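Local coordinates for protein HTH-type transcriptional repressor PhnF (Mycobacterium smegmatis, PDB 3F8M) that represses transcription of the phnDCE operon, whose products take up phosphate, while phosphate is available to the cell, using a winged helix-turn-helix domain to bind DNA, at residues L110-V115 / L120-G125; N210-S213 / V219-E222. All blocks are in the same frame, centred on the assembly; numbering follows the deposited sequence.

In the fold
Both interactions belong to the UTRA domain and reach the same six-stranded antiparallel sheet. Interaction 1 is a surface contact at the turn where strand 100-111 passes through helix 114-120 into strand 127-137; one backbone hydrogen bond and a few methyl contacts hold it, and the second subunit's DNA-binding domain packs beside it. Interaction 2 is largely buried, in the hairpin of strands 206-214 and 220-229, and combines two backbone hydrogen bonds with a serine-carboxylate bond near a buried arginine. Their centres lie about 13 Å apart and they touch directly: L120, at the end of the helix in interaction 1, packs on A220 and E222 of interaction 2.

Interaction 1 (L110-V115 / L120-G125); sequences LTADEV and LGVDVG
A112 meets G125 through its carbonyl and V122 through its methyl, where the chain turns after a short helix. The one hydrogen bond between 110-115 and 120-125 runs from G125 N to A112 O, 2.9 Å and nearly straight at 163°, with the donor in the carbonyl plane. V124 stands beside the same oxygen: CG1, set anti to the backbone N (chi1 -177°), is 4.0 Å from A112 O, and CG2 lies 4.2 Å from E114 CA, so both methyls lie along one flank of the first helical residue. On the other side of the bond, T111 brings CB and CG2 to G125 O, with CG2 at 3.6 Å. A112 CB lies 4.1 Å from V122 CG2. This is the strand-helix-strand passage of the UTRA domain: strand 100-111 ends, helix 114-120 follows, and G121, with positive phi, leads the chain out of it toward strand 127-137. D113 is the N-cap of that helix. Its CB points away from 120-125, and with chi1 at 64° OD1 caps L116 N, while OD2 forms a salt bridge with R58 of the second subunit. V122 also packs on P150, and Q55 of the second subunit lies against E114.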
loop_
_atom_site.group_PDB
_atom_site.type_symbol
_atom_site.label_atom_id
_atom_site.label_comp_id
_atom_site.label_asym_id
_atom_site.label_seq_id
_atom_site.Cartn_x
_atom_site.Cartn_y
_atom_site.Cartn_z
ATOM N N LEU A 110 -19.484 3.853 21.729
ATOM C CA LEU A 110 -19.122 5.213 21.429
ATOM C C LEU A 110 -20.360 5.887 20.800
ATOM O O LEU A 110 -21.380 5.222 20.575
ATOM C CB LEU A 110 -17.961 5.217 20.406
ATOM C CG LEU A 110 -16.666 4.454 20.834
ATOM C CD1 LEU A 110 -15.618 4.524 19.759
ATOM C CD2 LEU A 110 -16.096 4.992 22.144
ATOM N N THR A 111 -20.265 7.183 20.482
ATOM C CA THR A 111 -21.265 7.854 19.628
ATOM C C THR A 111 -20.578 8.564 18.443
ATOM O O THR A 111 -19.391 8.940 18.529
ATOM C CB THR A 111 -22.135 8.917 20.392
ATOM O OG1 THR A 111 -21.279 9.880 20.975
ATOM C CG2 THR A 111 -22.933 8.298 21.487
ATOM N N ALA A 112 -21.315 8.773 17.358
ATOM C CA ALA A 112 -20.711 9.366 16.165
ATOM C C ALA A 112 -20.590 10.880 16.325
ATOM O O ALA A 112 -21.578 11.564 16.632
ATOM C CB ALA A 112 -21.497 9.017 14.926
ATOM N N ASP A 113 -19.368 11.393 16.186
ATOM C CA ASP A 113 -19.192 12.831 16.121
ATOM C C ASP A 113 -19.598 13.303 14.730
ATOM O O ASP A 113 -19.992 12.499 13.873
ATOM C CB ASP A 113 -17.755 13.248 16.492
ATOM C CG ASP A 113 -16.702 12.727 15.521
ATOM O OD1 ASP A 113 -17.013 12.232 14.431
ATOM O OD2 ASP A 113 -15.512 12.858 15.863
ATOM N N GLU A 114 -19.519 14.605 14.484
ATOM C CA GLU A 114 -19.916 15.139 13.191
ATOM C C GLU A 114 -19.258 14.440 12.004
ATOM O O GLU A 114 -19.935 14.092 11.026
ATOM C CB GLU A 114 -19.611 16.648 13.138
ATOM C CG GLU A 114 -20.480 17.513 14.096
ATOM C CD GLU A 114 -19.901 17.698 15.516
ATOM O OE1 GLU A 114 -19.241 16.776 16.076
ATOM O OE2 GLU A 114 -20.135 18.790 16.089
ATOM N N VAL A 115 -17.933 14.272 12.056
ATOM C CA VAL A 115 -17.171 13.663 10.958
ATOM C C VAL A 115 -17.580 12.185 10.709
ATOM O O VAL A 115 -17.861 11.757 9.576
ATOM C CB VAL A 115 -15.642 13.726 11.271
ATOM C CG1 VAL A 115 -14.855 12.949 10.252
ATOM C CG2 VAL A 115 -15.150 15.183 11.362
ATOM N N LEU A 120 -20.468 7.593 7.948
ATOM C CA LEU A 120 -21.356 6.440 8.020
ATOM C C LEU A 120 -22.765 6.761 7.559
ATOM O O LEU A 120 -23.608 5.863 7.473
ATOM C CB LEU A 120 -21.413 5.872 9.445
ATOM C CG LEU A 120 -20.105 5.376 10.057
ATOM C CD1 LEU A 120 -20.315 5.065 11.526
ATOM C CD2 LEU A 120 -19.653 4.159 9.299
ATOM N N GLY A 121 -23.019 8.047 7.303
ATOM C CA GLY A 121 -24.348 8.514 6.908
ATOM C C GLY A 121 -25.409 8.244 7.960
ATOM O O GLY A 121 -26.505 7.831 7.611
ATOM N N VAL A 122 -25.072 8.424 9.240
ATOM C CA VAL A 122 -26.007 8.319 10.343
ATOM C C VAL A 122 -26.146 9.694 10.985
ATOM O O VAL A 122 -25.467 10.634 10.579
ATOM C CB VAL A 122 -25.555 7.300 11.423
ATOM C CG1 VAL A 122 -25.552 5.864 10.805
ATOM C CG2 VAL A 122 -24.180 7.696 12.053
ATOM N N ASP A 123 -27.015 9.804 11.967
ATOM C CA ASP A 123 -27.192 11.046 12.703
ATOM C C ASP A 123 -25.973 11.315 13.575
ATOM O O ASP A 123 -25.369 10.393 14.084
ATOM C CB ASP A 123 -28.436 10.963 13.578
ATOM C CG ASP A 123 -29.733 10.822 12.760
ATOM O OD1 ASP A 123 -29.744 11.011 11.528
ATOM O OD2 ASP A 123 -30.745 10.492 13.379
ATOM N N VAL A 124 -25.625 12.590 13.731
ATOM C CA VAL A 124 -24.727 13.013 14.790
ATOM C C VAL A 124 -25.273 12.520 16.136
ATOM O O VAL A 124 -26.472 12.678 16.451
ATOM C CB VAL A 124 -24.529 14.561 14.804
ATOM C CG1 VAL A 124 -23.536 14.968 15.866
ATOM C CG2 VAL A 124 -24.119 15.110 13.402
ATOM N N GLY A 125 -24.405 11.899 16.930
ATOM C CA GLY A 125 -24.807 11.313 18.201
ATOM C C GLY A 125 -25.252 9.860 18.137
ATOM O O GLY A 125 -25.466 9.240 19.182
#

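Interaction 2 (N210-S213 / V219-E222)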
loop_
_atom_site.group_PDB
_atom_site.type_symbol
_atom_site.label_atom_id
_atom_site.label_comp_id
_atom_site.label_asym_id
_atom_site.label_seq_id
_atom_site.Cartn_x
_atom_site.Cartn_y
_atom_site.Cartn_z
ATOM N N ASN A 210 -7.167 2.994 5.866
ATOM C CA ASN A 210 -8.484 3.449 6.304
ATOM C C ASN A 210 -9.486 3.076 5.270
ATOM O O ASN A 210 -9.303 3.403 4.095
ATOM C CB ASN A 210 -8.469 4.968 6.519
ATOM C CG ASN A 210 -7.905 5.315 7.843
ATOM O OD1 ASN A 210 -8.493 4.963 8.880
ATOM N ND2 ASN A 210 -6.706 5.899 7.846
ATOM N N ARG A 211 -10.538 2.360 5.683
ATOM C CA ARG A 211 -11.551 1.867 4.755
ATOM C C ARG A 211 -12.943 2.291 5.155
ATOM O O ARG A 211 -13.255 2.315 6.334
ATOM C CB ARG A 211 -11.529 0.351 4.726
ATOM C CG ARG A 211 -12.804 -0.270 4.136
ATOM C CD ARG A 211 -12.626 -1.743 3.848
ATOM N NE ARG A 211 -11.548 -2.006 2.892
ATOM C CZ ARG A 211 -11.327 -3.205 2.360
ATOM N NH1 ARG A 211 -12.102 -4.236 2.691
ATOM N NH2 ARG A 211 -10.347 -3.381 1.495
ATOM N N VAL A 212 -13.771 2.634 4.177
ATOM C CA VAL A 212 -15.208 2.707 4.378
ATOM C C VAL A 212 -15.772 1.693 3.389
ATOM O O VAL A 212 -15.362 1.667 2.211
ATOM C CB VAL A 212 -15.818 4.096 4.102
ATOM C CG1 VAL A 212 -17.293 4.108 4.492
ATOM C CG2 VAL A 212 -15.041 5.195 4.874
ATOM N N SER A 213 -16.703 0.875 3.869
ATOM C CA SER A 213 -17.372 -0.112 3.039
ATOM C C SER A 213 -18.826 0.260 2.921
ATOM O O SER A 213 -19.418 0.803 3.866
ATOM C CB SER A 213 -17.279 -1.524 3.642
ATOM O OG SER A 213 -15.954 -1.920 3.810
ATOM N N VAL A 219 -25.268 2.060 1.429
ATOM C CA VAL A 219 -25.319 2.521 2.807
ATOM C C VAL A 219 -24.033 2.023 3.475
ATOM O O VAL A 219 -23.641 0.880 3.252
ATOM C CB VAL A 219 -26.547 1.985 3.541
ATOM C CG1 VAL A 219 -26.634 2.544 4.947
ATOM C CG2 VAL A 219 -27.849 2.317 2.753
ATOM N N ALA A 220 -23.380 2.897 4.250
ATOM C CA ALA A 220 -22.100 2.550 4.891
ATOM C C ALA A 220 -22.271 1.365 5.851
ATOM O O ALA A 220 -23.217 1.297 6.610
ATOM C CB ALA A 220 -21.490 3.741 5.597
ATOM N N ILE A 221 -21.331 0.435 5.774
ATOM C CA ILE A 221 -21.313 -0.768 6.620
ATOM C C ILE A 221 -20.413 -0.515 7.856
ATOM O O ILE A 221 -20.750 -0.922 8.974
ATOM C CB ILE A 221 -20.791 -1.972 5.766
ATOM C CG1 ILE A 221 -21.793 -2.336 4.649
ATOM C CG2 ILE A 221 -20.424 -3.234 6.602
ATOM C CD1 ILE A 221 -21.176 -3.337 3.580
ATOM N N GLU A 222 -19.261 0.127 7.627
ATOM C CA GLU A 222 -18.171 0.217 8.624
ATOM C C GLU A 222 -17.209 1.307 8.193
ATOM O O GLU A 222 -17.168 1.702 7.009
ATOM C CB GLU A 222 -17.347 -1.096 8.690
ATOM C CG GLU A 222 -16.692 -1.394 7.316
ATOM C CD GLU A 222 -15.652 -2.489 7.282
ATOM O OE1 GLU A 222 -15.227 -3.012 8.347
ATOM O OE2 GLU A 222 -15.233 -2.781 6.143
#
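S213 OG donates a 2.6 Å hydrogen bond to E222 OE2, which accepts it on its anti lone pair, the one turned away from OE1. E222 reaches the serine because CG sits between its own backbone N and carbonyl carbon (chi1 61°) and the chain then runs extended, laying CG 3.7 Å from S213 CB. The backbones join beside this bond. I221 N gives a nearly straight bond to S213 O at 2.7 Å, whereas S213 N reaches E222 O at a longer 3.3 Å; in both, the donor is tilted out of the carbonyl plane. R211 passes the carboxylate obliquely, its CD 3.6 Å from E222 OE2 and the two flat groups turned 70° apart. Its guanidinium instead bonds G85 O, D183 and Y168, whose hydroxyl also makes a weak bond to E222 OE2; the nearby positive charge probably stabilises the carboxylate. V212 lays CG1 3.5 Å from E222 O, and its CA-H points at the same oxygen. I221 sets CB over S213 O and packs on I176 and F178. The segments form the turn end of an antiparallel hairpin in the UTRA sheet, with strand 180-188 flanking 206-214 and strand 140-150 flanking 220-229.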